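Local atomic coordinates of malonate decarboxylase subunit alpha (Acinetobacter baumannii ATCC 17978, PDB entry 6MPR), a protein that probably acts as the acyl-carrier-protein transferase subunit of malonate decarboxylase, exchanging acetyl for malonyl on the carrier so that malonate can be decarboxylated. Residues N68-D73 / S177-P182; M251-G256 / A275-I280; I56-K61 / I86-H91; L124-L129 / G383-F388; Y258-V263 / Y483-S488. One frame throughout, in Å; residues are numbered along the deposited sequence. Where two conformers were deposited one is given.

In the fold
From the N terminus, interaction 3 closes the first loop, joining 56-61 to 86-91 at the start of two neighbouring strands of the parallel sheet. Interaction 1 begins inside that loop, at 68-73, and crosses it to reach 177-182, tying the loop after strand 61-64 to the turn leading into helix 181-189. Interaction 4 crosses interaction 1, running from helix 125-131 to the distant loop 383-388. Interaction 2, which packs helix 244-261 on helix 272-287, is nested inside that long loop. Interaction 5 starts on helix 244-261 too, crosses both interaction 2 and interaction 4, and ends at 483-488, next to the mixed sheet. Interactions 2 and 5 touch; centres of interactions 3 and 5 are about 50 Å apart.

Interaction 1 (N68-D73 / S177-P182); sequences NQKQAD and STEDSP
The carboxylate of Glu179 meets the backbone of Gln69 and Lys70 with both oxygens at once. Gln69 N donates to OE1 of Glu179 at 3.0 Å and Lys70 N to OE2 of Glu179 at 2.8 Å; each bond uses the syn lone pair, so the carboxylate is held as a two-pronged acceptor. The side chain of Gln69 slants across this group, its amide plane 43° from the carboxylate plane, and its NE2 turns elsewhere, to Thr323 O. Lys70 has CG anti to the backbone N (chi1 167°) and bends at chi3 (75°), which carries NZ to Ser177 O at 2.7 Å and to Ser181 OG at 2.9 Å; that hydroxyl is also hydrogen-bonded to Glu65 OE2. Since Lys70 NZ remains 5.5 Å from Glu179 OE2, these charges are near but not paired; Arg350 makes the salt bridge to Glu179 instead, and another to Asp180. Asp180 OD2 bonds to Tyr147 OH and to a water that weakly bridges to Asn68 N. Glu179 stands in the type II' turn Thr178-Ser181, its CB directed at the other segment. The contact joins the loop between strand 61-64 and helix 73-79 to the turn that leads into helix 181-189.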
# COMPACT_ATOMS: atom_id res chain seq x y z
N ASN A 68 -11.76 11.63 4.09
CA ASN A 68 -11.92 12.59 3.00
C ASN A 68 -13.37 13.04 2.87
O ASN A 68 -13.63 14.22 2.60
CB ASN A 68 -11.42 12.02 1.68
CG ASN A 68 -11.51 13.06 0.56
OD1 ASN A 68 -10.63 13.92 0.42
ND2 ASN A 68 -12.58 13.01 -0.23
N GLN A 69 -14.33 12.13 3.08
CA GLN A 69 -15.75 12.46 2.96
C GLN A 69 -16.45 12.39 4.31
O GLN A 69 -16.86 13.42 4.85
CB GLN A 69 -16.40 11.52 1.94
CG GLN A 69 -15.75 11.57 0.56
CD GLN A 69 -15.99 10.29 -0.23
OE1 GLN A 69 -15.14 9.40 -0.26
NE2 GLN A 69 -17.14 10.19 -0.87
N LYS A 70 -16.60 11.20 4.89
CA LYS A 70 -17.30 11.04 6.17
C LYS A 70 -16.57 11.77 7.29
O LYS A 70 -15.36 11.60 7.46
CB LYS A 70 -17.42 9.55 6.50
CG LYS A 70 -17.84 9.25 7.93
CD LYS A 70 -18.03 7.74 8.11
CE LYS A 70 -16.70 7.01 8.19
NZ LYS A 70 -16.87 5.52 8.28
N GLN A 71 -17.31 12.56 8.08
CA GLN A 71 -16.76 13.28 9.23
C GLN A 71 -17.47 12.83 10.49
O GLN A 71 -18.71 12.86 10.57
CB GLN A 71 -16.91 14.81 9.11
CG GLN A 71 -16.44 15.43 7.79
CD GLN A 71 -14.96 15.19 7.56
OE1 GLN A 71 -14.14 15.36 8.49
NE2 GLN A 71 -14.61 14.79 6.35
N ALA A 72 -16.69 12.45 11.50
CA ALA A 72 -17.24 12.19 12.83
C ALA A 72 -17.47 13.55 13.51
O ALA A 72 -16.79 13.93 14.46
CB ALA A 72 -16.30 11.30 13.62
N ASP A 73 -18.43 14.29 12.97
CA ASP A 73 -18.51 15.70 13.36
C ASP A 73 -19.11 15.91 14.75
O ASP A 73 -18.83 16.93 15.39
CB ASP A 73 -19.29 16.51 12.32
CG ASP A 73 -20.76 16.14 12.26
OD1 ASP A 73 -21.10 15.00 11.87
OD2 ASP A 73 -21.58 17.01 12.62
N SER A 177 -19.86 4.19 3.33
CA SER A 177 -18.89 5.17 3.80
C SER A 177 -17.86 4.56 4.73
O SER A 177 -17.36 5.24 5.64
CB SER A 177 -19.61 6.35 4.47
OG SER A 177 -20.35 7.04 3.49
N THR A 178 -17.53 3.28 4.53
CA THR A 178 -16.47 2.63 5.28
C THR A 178 -15.16 3.43 5.20
O THR A 178 -14.53 3.72 6.22
CB THR A 178 -16.29 1.20 4.78
OG1 THR A 178 -17.47 0.43 5.11
CG2 THR A 178 -15.09 0.55 5.43
N GLU A 179 -14.76 3.82 3.98
CA GLU A 179 -13.62 4.71 3.77
C GLU A 179 -12.37 4.28 4.54
O GLU A 179 -11.90 3.14 4.36
CB GLU A 179 -13.98 6.16 4.15
CG GLU A 179 -14.95 6.83 3.12
CD GLU A 179 -15.21 8.31 3.42
OE1 GLU A 179 -14.27 9.14 3.31
OE2 GLU A 179 -16.36 8.65 3.77
N ASP A 180 -11.82 5.18 5.38
CA ASP A 180 -10.58 4.94 6.11
C ASP A 180 -10.78 4.13 7.39
O ASP A 180 -9.79 3.69 7.97
CB ASP A 180 -9.88 6.24 6.56
CG ASP A 180 -9.92 7.37 5.53
OD1 ASP A 180 -10.94 7.56 4.84
OD2 ASP A 180 -8.94 8.14 5.48
N SER A 181 -12.02 3.94 7.85
CA SER A 181 -12.21 3.52 9.24
C SER A 181 -11.48 2.23 9.60
O SER A 181 -10.84 2.19 10.67
CB SER A 181 -13.72 3.43 9.53
OG SER A 181 -14.28 4.72 9.42
N PRO A 182 -11.51 1.16 8.80
CA PRO A 182 -10.80 -0.07 9.23
C PRO A 182 -9.30 0.14 9.38
O PRO A 182 -8.69 -0.44 10.28
CB PRO A 182 -11.13 -1.07 8.12
CG PRO A 182 -12.34 -0.52 7.43
CD PRO A 182 -12.15 0.97 7.48
O HOH W 1 -9.35 10.12 3.83

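Interaction 2 (M251-G256 / A275-I280); sequences MMAIRG and AAIELI
Helix-helix packing within a helix-strand-helix unit brings Met251, Ala253 and Ile254 of helix 244-261 against Ile277 and Ile280 of helix 272-287; strand 265-268 of the mixed sheet lies between the two helices in sequence. The axes of the two short segments approach to 9.6 Å and cross at -63°, and the interface between the segments consists of apolar side chains, all buried. Ala253 presents its small CB to the end of Ile277, with CD1 of Ile277 at 3.6 Å. One turn further along the second helix, Ile280 is met by two residues. Its CG1 stands between its own backbone N and carbonyl carbon (chi1 71°), and from there the branch reaches toward the first helix. Met251 crosses it at about a right angle, with CG of Met251 3.7 Å from CD1 of Ile280, the same distance as Met251 N from that methyl. Ala250 also borders Ile277 and Ile280, while Leu281 touches Ile254 and Leu476 of strand 474-477 lies against Ala253, so the helix is packed on the sheet as well as on its partner. The tightest apolar approach is that of Ile254 CD1, which sits 3.5 Å from Ile280 CG1.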
# COMPACT_ATOMS: atom_id res chain seq x y z
N MET A 251 -10.74 14.57 -25.42
CA MET A 251 -10.51 13.86 -26.68
C MET A 251 -9.05 13.49 -26.84
O MET A 251 -8.72 12.37 -27.26
CB MET A 251 -10.97 14.72 -27.86
CG MET A 251 -12.48 14.83 -28.03
SD MET A 251 -12.93 16.19 -29.12
CE MET A 251 -13.03 15.38 -30.72
N MET A 252 -8.14 14.43 -26.55
CA MET A 252 -6.71 14.14 -26.67
C MET A 252 -6.25 13.09 -25.66
O MET A 252 -5.40 12.25 -25.99
CB MET A 252 -5.92 15.44 -26.52
CG MET A 252 -6.16 16.40 -27.68
SD MET A 252 -4.95 17.73 -27.74
CE MET A 252 -5.50 18.76 -26.38
N ALA A 253 -6.79 13.11 -24.44
CA ALA A 253 -6.49 12.05 -23.48
C ALA A 253 -6.88 10.68 -24.02
O ALA A 253 -6.13 9.71 -23.88
CB ALA A 253 -7.18 12.32 -22.14
N ILE A 254 -8.06 10.57 -24.62
CA ILE A 254 -8.56 9.26 -25.06
C ILE A 254 -7.76 8.76 -26.24
O ILE A 254 -7.33 7.60 -26.28
CB ILE A 254 -10.05 9.34 -25.39
CG1 ILE A 254 -10.84 9.57 -24.11
CG2 ILE A 254 -10.49 8.07 -26.13
CD1 ILE A 254 -12.31 9.92 -24.30
N ARG A 255 -7.56 9.61 -27.23
CA ARG A 255 -6.87 9.23 -28.46
C ARG A 255 -5.36 9.17 -28.24
O ARG A 255 -4.71 8.19 -28.62
CB ARG A 255 -7.24 10.24 -29.54
CG ARG A 255 -6.62 10.01 -30.89
CD ARG A 255 -7.43 9.04 -31.71
NE ARG A 255 -6.90 8.94 -33.06
CZ ARG A 255 -7.13 7.92 -33.88
NH1 ARG A 255 -7.88 6.90 -33.49
NH2 ARG A 255 -6.59 7.92 -35.10
N GLY A 256 -4.79 10.20 -27.62
CA GLY A 256 -3.36 10.32 -27.50
C GLY A 256 -2.71 9.62 -26.32
O GLY A 256 -1.48 9.55 -26.28
N ALA A 275 -14.13 14.56 -15.88
CA ALA A 275 -15.55 14.29 -16.09
C ALA A 275 -15.89 14.26 -17.57
O ALA A 275 -16.67 13.41 -18.03
CB ALA A 275 -16.39 15.34 -15.37
N ALA A 276 -15.30 15.18 -18.34
CA ALA A 276 -15.48 15.18 -19.79
C ALA A 276 -14.99 13.88 -20.41
O ALA A 276 -15.64 13.34 -21.32
CB ALA A 276 -14.76 16.39 -20.42
N ILE A 277 -13.87 13.34 -19.93
CA ILE A 277 -13.39 12.04 -20.43
C ILE A 277 -14.45 10.97 -20.20
O ILE A 277 -14.85 10.24 -21.13
CB ILE A 277 -12.07 11.64 -19.75
CG1 ILE A 277 -10.91 12.51 -20.24
CG2 ILE A 277 -11.75 10.17 -20.00
CD1 ILE A 277 -9.61 12.23 -19.50
N GLU A 278 -14.92 10.85 -18.95
CA GLU A 278 -15.93 9.86 -18.61
C GLU A 278 -17.18 10.01 -19.48
O GLU A 278 -17.75 9.01 -19.93
CB GLU A 278 -16.29 10.00 -17.12
CG GLU A 278 -15.08 9.80 -16.19
CD GLU A 278 -15.29 10.26 -14.76
OE1 GLU A 278 -16.45 10.43 -14.33
OE2 GLU A 278 -14.27 10.47 -14.06
N LEU A 279 -17.59 11.25 -19.75
CA LEU A 279 -18.83 11.50 -20.48
C LEU A 279 -18.68 11.42 -22.00
O LEU A 279 -19.71 11.35 -22.69
CB LEU A 279 -19.40 12.87 -20.11
CG LEU A 279 -20.02 12.88 -18.70
CD1 LEU A 279 -20.39 14.30 -18.27
CD2 LEU A 279 -21.23 11.96 -18.66
N ILE A 280 -17.47 11.39 -22.55
CA ILE A 280 -17.34 11.22 -23.99
C ILE A 280 -16.80 9.85 -24.36
O ILE A 280 -16.70 9.55 -25.56
CB ILE A 280 -16.49 12.33 -24.66
CG1 ILE A 280 -15.01 12.21 -24.31
CG2 ILE A 280 -17.05 13.72 -24.37
CD1 ILE A 280 -14.13 13.12 -25.13

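Interaction 3 (I56-K61 / I86-H91); sequences ITPGDK and ILHDLH
Two imidazoles frame this contact, His88 beside Pro58 and His91 beside Lys61, at the N-terminal ends of the two parallel strands, 61-64 and 90-94, of a beta-alpha-beta crossover through helix 73-79. Over one face of the His88 ring lies Pro58 CB, 3.8 Å from the ring centroid and 19° off the normal, a CH-pi contact. At the edge of that ring, ND1 of His88 donates in plane to OD2 of Asp89 at 2.9 Å, using the anti lone pair, which fixes the ring's rotation. The ring can lie over proline because CG of His88 is placed between its backbone N and carbonyl carbon (chi1 51°). His91 has a water in its plane, 2.8 Å from ND1; that water also holds Lys61 NZ weakly. Lys61 and His91 run side by side on one face of the sheet, Lys61 CG approaching His91 ND1 obliquely at 3.9 Å, while NE2 of His91 is hydrogen-bonded to Asp115 OD2.

Lys61 and His91 pair in parallel, with His91 N donating to Asp60 O at 2.9 Å; in the loops leading into the strands, Gly59 N bonds to His88 O at 3.3 Å. Pro58 and Gly59 occupy the two central positions of a type II turn from Thr57 to Asp60. Leu79 of helix 73-79 touches the side chains of Ile56, Leu87 and Leu90, and Ile56 CG2 is 3.7 Å from Leu90 CD2. The turn is braced by its own aspartate: Thr57 N meets Asp60 OD2 at 3.0 Å, from above the carboxylate plane (64° out of it).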
# COMPACT_ATOMS: atom_id res chain seq x y z
N ILE A 56 -9.43 10.52 27.19
CA ILE A 56 -8.29 11.14 26.51
C ILE A 56 -7.40 11.78 27.56
O ILE A 56 -7.89 12.29 28.58
CB ILE A 56 -8.75 12.17 25.46
CG1 ILE A 56 -9.75 11.55 24.48
CG2 ILE A 56 -7.55 12.77 24.71
CD1 ILE A 56 -10.29 12.55 23.49
N THR A 57 -6.09 11.73 27.33
CA THR A 57 -5.05 12.23 28.22
C THR A 57 -4.22 13.27 27.47
O THR A 57 -4.01 13.11 26.26
CB THR A 57 -4.16 11.07 28.69
OG1 THR A 57 -4.98 9.99 29.16
CG2 THR A 57 -3.20 11.48 29.82
N PRO A 58 -3.73 14.31 28.13
CA PRO A 58 -2.88 15.27 27.43
C PRO A 58 -1.69 14.58 26.76
O PRO A 58 -1.13 13.62 27.30
CB PRO A 58 -2.42 16.22 28.54
CG PRO A 58 -3.47 16.13 29.57
CD PRO A 58 -4.00 14.72 29.52
N GLY A 59 -1.32 15.07 25.58
CA GLY A 59 -0.25 14.46 24.81
C GLY A 59 -0.66 13.26 23.98
O GLY A 59 0.17 12.76 23.20
N ASP A 60 -1.89 12.77 24.12
CA ASP A 60 -2.32 11.61 23.34
C ASP A 60 -2.23 11.89 21.85
O ASP A 60 -2.56 12.99 21.39
CB ASP A 60 -3.77 11.26 23.67
CG ASP A 60 -3.90 10.25 24.79
OD1 ASP A 60 -2.86 9.72 25.24
OD2 ASP A 60 -5.05 9.98 25.19
N LYS A 61 -1.82 10.87 21.09
CA LYS A 61 -2.07 10.84 19.65
C LYS A 61 -3.53 10.45 19.41
O LYS A 61 -3.94 9.34 19.77
CB LYS A 61 -1.13 9.85 18.96
CG LYS A 61 0.34 10.23 19.06
CD LYS A 61 1.21 9.19 18.37
CE LYS A 61 2.70 9.47 18.57
NZ LYS A 61 3.06 9.53 20.02
N ILE A 86 -7.86 20.28 31.06
CA ILE A 86 -7.84 18.83 31.12
C ILE A 86 -7.22 18.23 29.87
O ILE A 86 -6.29 17.43 29.95
CB ILE A 86 -9.27 18.29 31.35
CG1 ILE A 86 -9.84 18.87 32.64
CG2 ILE A 86 -9.28 16.76 31.37
CD1 ILE A 86 -11.28 18.52 32.86
N LEU A 87 -7.71 18.61 28.69
CA LEU A 87 -7.20 18.10 27.41
C LEU A 87 -6.40 19.20 26.72
O LEU A 87 -6.97 20.17 26.22
CB LEU A 87 -8.33 17.61 26.51
CG LEU A 87 -9.22 16.52 27.09
CD1 LEU A 87 -10.16 15.99 26.01
CD2 LEU A 87 -8.37 15.42 27.68
N HIS A 88 -5.08 19.02 26.68
CA HIS A 88 -4.17 19.95 26.01
C HIS A 88 -3.05 19.13 25.38
O HIS A 88 -2.87 17.96 25.71
CB HIS A 88 -3.60 21.00 26.97
CG HIS A 88 -3.01 20.42 28.21
ND1 HIS A 88 -1.70 20.00 28.28
CD2 HIS A 88 -3.55 20.17 29.42
CE1 HIS A 88 -1.45 19.52 29.48
NE2 HIS A 88 -2.56 19.61 30.20
N ASP A 89 -2.33 19.76 24.45
CA ASP A 89 -1.18 19.14 23.78
C ASP A 89 -1.57 17.85 23.08
O ASP A 89 -0.75 16.93 22.94
CB ASP A 89 -0.03 18.89 24.75
CG ASP A 89 0.61 20.17 25.22
OD1 ASP A 89 1.37 20.77 24.43
OD2 ASP A 89 0.32 20.61 26.35
N LEU A 90 -2.81 17.76 22.62
CA LEU A 90 -3.22 16.63 21.80
C LEU A 90 -2.45 16.64 20.49
O LEU A 90 -2.23 17.69 19.88
CB LEU A 90 -4.73 16.67 21.53
CG LEU A 90 -5.63 16.45 22.75
CD1 LEU A 90 -7.06 16.17 22.35
CD2 LEU A 90 -5.07 15.33 23.65
N HIS A 91 -2.02 15.47 20.06
CA HIS A 91 -1.33 15.30 18.78
C HIS A 91 -2.38 14.72 17.85
O HIS A 91 -2.73 13.54 17.94
CB HIS A 91 -0.11 14.40 18.95
CG HIS A 91 0.65 14.13 17.69
ND1 HIS A 91 1.91 13.58 17.70
CD2 HIS A 91 0.33 14.30 16.38
CE1 HIS A 91 2.35 13.45 16.46
NE2 HIS A 91 1.40 13.87 15.64
O HOH W 2 3.25 12.86 20.06

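Interaction 4 (L124-L129 / G383-F388); sequences LRISQL and GRLAGF
Leu124 and Arg384 bring their CA atoms to 4.8 Å where the start of helix 125-131 meets an irregular stretch that turns at Leu385, the centre of an inverse gamma turn. Their side chains lie side by side and point the same way. Leu124 CD1 packs over one face of the Arg384 guanidinium, 3.5 Å from NH2 of Arg384, while NH1 keeps its bond to Lys382 O and NE a weak one to Gln122 O. Both residues also touch a crystal neighbour, which may influence their conformations. Gly383 O receives a CA-H...O contact from Leu124 CA at 3.5 Å, and Ser127 OG lies 3.2 Å from the same oxygen, at best a weak bond. A water joins the two segments, accepting from Ser127 N at 3.1 Å and from Leu385 N at 3.0 Å. Deeper in, the side chains of Ile126 and Leu385 cross at about a right angle, CG2 of Ile126 4.2 Å from CD2 of Leu385; Ile140 of strand 136-140 also touches Leu385. A first-turn helix amide and a loop amide thus share one water, so the polar link runs mainly through it, the direct one from Ser127 OG being weak, and the rest is mainly van der Waals contact.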
# COMPACT_ATOMS: atom_id res chain seq x y z
N LEU A 124 -6.30 29.76 4.38
CA LEU A 124 -5.10 30.31 5.00
C LEU A 124 -4.97 29.93 6.46
O LEU A 124 -4.00 30.33 7.10
CB LEU A 124 -5.09 31.84 4.89
CG LEU A 124 -5.06 32.42 3.48
CD1 LEU A 124 -6.47 32.66 2.96
CD2 LEU A 124 -4.23 33.69 3.45
N ARG A 125 -5.93 29.17 6.99
CA ARG A 125 -6.02 28.99 8.44
C ARG A 125 -4.84 28.21 9.01
O ARG A 125 -4.31 28.58 10.06
CB ARG A 125 -7.34 28.30 8.79
CG ARG A 125 -8.41 29.23 9.30
CD ARG A 125 -9.47 28.45 10.07
NE ARG A 125 -9.41 28.72 11.51
CZ ARG A 125 -10.17 28.10 12.41
NH1 ARG A 125 -11.05 27.18 12.03
NH2 ARG A 125 -10.04 28.40 13.70
N ILE A 126 -4.43 27.11 8.36
CA ILE A 126 -3.31 26.32 8.90
C ILE A 126 -2.03 27.15 8.91
O ILE A 126 -1.30 27.19 9.91
CB ILE A 126 -3.14 25.00 8.11
CG1 ILE A 126 -4.24 24.00 8.47
CG2 ILE A 126 -1.75 24.39 8.35
CD1 ILE A 126 -4.29 22.78 7.54
N SER A 127 -1.75 27.84 7.80
CA SER A 127 -0.59 28.73 7.75
C SER A 127 -0.66 29.78 8.85
O SER A 127 0.36 30.12 9.46
CB SER A 127 -0.49 29.41 6.39
OG SER A 127 0.07 28.53 5.43
N GLN A 128 -1.85 30.33 9.10
CA GLN A 128 -1.97 31.37 10.12
C GLN A 128 -1.77 30.80 11.52
O GLN A 128 -1.17 31.45 12.38
CB GLN A 128 -3.32 32.08 10.00
CG GLN A 128 -3.49 33.32 10.89
CD GLN A 128 -2.49 34.44 10.59
OE1 GLN A 128 -1.84 34.96 11.51
NE2 GLN A 128 -2.36 34.81 9.32
N LEU A 129 -2.27 29.59 11.77
CA LEU A 129 -2.06 28.98 13.09
C LEU A 129 -0.60 28.64 13.31
O LEU A 129 -0.09 28.75 14.44
CB LEU A 129 -2.93 27.73 13.24
CG LEU A 129 -4.43 28.00 13.46
CD1 LEU A 129 -5.24 26.71 13.31
CD2 LEU A 129 -4.68 28.69 14.80
N GLY A 383 0.83 31.34 1.46
CA GLY A 383 -0.08 31.47 2.58
C GLY A 383 -1.09 30.35 2.75
O GLY A 383 -1.90 30.43 3.68
N ARG A 384 -1.08 29.33 1.89
CA ARG A 384 -2.10 28.27 1.91
C ARG A 384 -1.46 26.88 1.88
O ARG A 384 -1.24 26.30 0.82
CB ARG A 384 -3.05 28.47 0.73
CG ARG A 384 -3.79 29.82 0.78
CD ARG A 384 -4.26 30.24 -0.61
NE ARG A 384 -5.20 31.36 -0.57
CZ ARG A 384 -4.86 32.64 -0.38
NH1 ARG A 384 -3.59 32.97 -0.19
NH2 ARG A 384 -5.80 33.58 -0.36
N LEU A 385 -1.21 26.31 3.05
CA LEU A 385 -0.51 25.02 3.14
C LEU A 385 -1.48 23.88 2.83
O LEU A 385 -2.01 23.19 3.70
CB LEU A 385 0.13 24.88 4.52
CG LEU A 385 1.11 23.74 4.73
CD1 LEU A 385 2.19 23.77 3.68
CD2 LEU A 385 1.72 23.87 6.12
N ALA A 386 -1.73 23.68 1.54
CA ALA A 386 -2.60 22.60 1.11
C ALA A 386 -2.02 21.25 1.52
O ALA A 386 -0.82 21.11 1.80
CB ALA A 386 -2.81 22.65 -0.41
N GLY A 387 -2.89 20.26 1.60
CA GLY A 387 -2.47 18.88 1.77
C GLY A 387 -2.59 18.17 0.44
O GLY A 387 -3.18 18.66 -0.51
N PHE A 388 -2.00 16.98 0.37
CA PHE A 388 -1.76 16.08 -0.75
C PHE A 388 -2.95 15.15 -1.05
O PHE A 388 -3.18 14.72 -2.19
CB PHE A 388 -0.56 15.17 -0.43
CG PHE A 388 0.78 15.88 -0.32
CD1 PHE A 388 1.19 16.79 -1.28
CD2 PHE A 388 1.66 15.57 0.71
CE1 PHE A 388 2.43 17.43 -1.19
CE2 PHE A 388 2.90 16.20 0.81
CZ PHE A 388 3.30 17.12 -0.15
O HOH W 3 -3.18 27.30 5.13

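Interaction 5 (Y258-V263 / Y483-S488); sequences YEKHNV and YLYKAS
Lys260 and His261 reach out from the last turn of helix 244-261, which ends in a Schellman motif, toward Tyr483 and Tyr485 around the 3-10 segment 484-486 that follows strand 480-482. The motif is evident in two bonds back, Val263 N to Tyr258 O at 3.0 Å and Asn262 N to Glu259 O, and in the positive phi of Asn262. Because the backbones stay far apart, long side chains do all the touching.

Lys260, with CG anti to the backbone N, stays extended through chi3, which carries CD and CE to Tyr483; the bend at chi4 (73°) sets only where NZ goes. CE sits over one face of Tyr483, 4.2 Å from the ring centroid, in a CH-pi contact, while CD lies 3.5 Å from Tyr483 OH. That hydroxyl is bonded to Gly256 O, one turn back on the helix. The ammonium is too distant from the ring for more than a weak cation-pi attraction, and Lys260 NZ stands 4.5 Å from Lys486 NZ, a like-charge approach.

His261 and Tyr485 come from opposite directions, their ring planes at 77° and centroids 5.5 Å apart in an oblique pairing. Tyr485 is swung toward the histidine by a chi1 of 77°, which puts CG between its N and carbonyl carbon. ND1 of His261 bonds to Asp410, and the ring of His474 meets all three aromatic rings. Next to ND1 on the ring edge, Tyr485 OH lies in plane, 3.3 Å from His261 CE1.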
# COMPACT_ATOMS: atom_id res chain seq x y z
N TYR A 258 -4.92 7.05 -23.79
CA TYR A 258 -5.58 5.80 -23.45
C TYR A 258 -5.51 4.81 -24.60
O TYR A 258 -5.11 3.65 -24.43
CB TYR A 258 -7.05 6.02 -23.06
CG TYR A 258 -7.31 6.83 -21.80
CD1 TYR A 258 -6.27 7.33 -21.03
CD2 TYR A 258 -8.62 7.08 -21.40
CE1 TYR A 258 -6.54 8.08 -19.87
CE2 TYR A 258 -8.88 7.81 -20.25
CZ TYR A 258 -7.85 8.30 -19.50
OH TYR A 258 -8.15 9.03 -18.39
N GLU A 259 -5.90 5.26 -25.79
CA GLU A 259 -5.81 4.41 -26.98
C GLU A 259 -4.35 4.10 -27.31
O GLU A 259 -4.00 2.95 -27.60
CB GLU A 259 -6.49 5.09 -28.16
CG GLU A 259 -6.58 4.18 -29.38
CD GLU A 259 -7.24 4.83 -30.58
OE1 GLU A 259 -7.59 6.03 -30.52
OE2 GLU A 259 -7.40 4.13 -31.60
N LYS A 260 -3.50 5.12 -27.28
CA LYS A 260 -2.11 4.96 -27.72
C LYS A 260 -1.40 3.87 -26.94
O LYS A 260 -0.64 3.07 -27.51
CB LYS A 260 -1.36 6.29 -27.57
CG LYS A 260 0.13 6.21 -27.96
CD LYS A 260 0.82 7.56 -27.81
CE LYS A 260 2.31 7.44 -28.11
NZ LYS A 260 2.57 7.26 -29.57
N HIS A 261 -1.62 3.83 -25.63
CA HIS A 261 -0.90 2.90 -24.75
C HIS A 261 -1.76 1.74 -24.27
O HIS A 261 -1.29 0.96 -23.44
CB HIS A 261 -0.35 3.66 -23.55
CG HIS A 261 0.52 4.82 -23.92
ND1 HIS A 261 1.76 4.65 -24.49
CD2 HIS A 261 0.32 6.15 -23.81
CE1 HIS A 261 2.29 5.84 -24.72
NE2 HIS A 261 1.45 6.77 -24.31
N ASN A 262 -2.99 1.62 -24.76
CA ASN A 262 -3.87 0.49 -24.43
C ASN A 262 -4.16 0.42 -22.93
O ASN A 262 -4.02 -0.62 -22.29
CB ASN A 262 -3.27 -0.82 -24.94
CG ASN A 262 -4.29 -1.95 -25.02
OD1 ASN A 262 -5.46 -1.73 -25.36
ND2 ASN A 262 -3.85 -3.17 -24.70
N VAL A 263 -4.58 1.55 -22.36
CA VAL A 263 -4.85 1.66 -20.93
C VAL A 263 -6.12 0.90 -20.60
O VAL A 263 -7.20 1.24 -21.09
CB VAL A 263 -4.96 3.14 -20.51
CG1 VAL A 263 -5.36 3.27 -19.04
CG2 VAL A 263 -3.64 3.87 -20.81
N TYR A 483 4.91 14.05 -24.50
CA TYR A 483 5.19 12.68 -24.06
C TYR A 483 6.51 12.65 -23.30
O TYR A 483 7.53 12.14 -23.77
CB TYR A 483 5.21 11.71 -25.24
CG TYR A 483 3.86 11.52 -25.91
CD1 TYR A 483 2.85 10.80 -25.29
CD2 TYR A 483 3.61 12.05 -27.17
CE1 TYR A 483 1.62 10.62 -25.89
CE2 TYR A 483 2.38 11.87 -27.79
CZ TYR A 483 1.39 11.16 -27.14
OH TYR A 483 0.17 10.98 -27.76
N LEU A 484 6.45 13.17 -22.06
CA LEU A 484 7.65 13.38 -21.26
C LEU A 484 8.40 12.08 -20.97
O LEU A 484 9.62 12.10 -20.78
CB LEU A 484 7.29 14.08 -19.95
CG LEU A 484 6.67 15.48 -19.99
CD1 LEU A 484 6.42 15.99 -18.56
CD2 LEU A 484 7.53 16.48 -20.79
N TYR A 485 7.69 10.94 -20.93
CA TYR A 485 8.38 9.68 -20.67
C TYR A 485 9.45 9.38 -21.70
O TYR A 485 10.34 8.57 -21.44
CB TYR A 485 7.38 8.51 -20.60
CG TYR A 485 6.86 8.00 -21.93
CD1 TYR A 485 5.71 8.54 -22.51
CD2 TYR A 485 7.48 6.93 -22.57
CE1 TYR A 485 5.23 8.07 -23.70
CE2 TYR A 485 7.00 6.45 -23.78
CZ TYR A 485 5.87 7.02 -24.33
OH TYR A 485 5.39 6.55 -25.52
N LYS A 486 9.36 10.00 -22.87
CA LYS A 486 10.31 9.77 -23.96
C LYS A 486 11.39 10.83 -24.05
O LYS A 486 12.29 10.69 -24.88
CB LYS A 486 9.57 9.69 -25.30
CG LYS A 486 9.17 8.29 -25.70
CD LYS A 486 8.41 8.30 -27.02
CE LYS A 486 7.23 9.26 -26.97
NZ LYS A 486 6.42 9.19 -28.22
N ALA A 487 11.33 11.89 -23.23
CA ALA A 487 12.36 12.92 -23.28
C ALA A 487 13.73 12.29 -23.06
O ALA A 487 13.92 11.49 -22.14
CB ALA A 487 12.08 13.99 -22.23
N SER A 488 14.69 12.65 -23.92
CA SER A 488 16.03 12.07 -23.87
C SER A 488 16.95 12.79 -22.89
O SER A 488 17.96 12.21 -22.48
CB SER A 488 16.66 12.09 -25.26
OG SER A 488 16.72 13.41 -25.78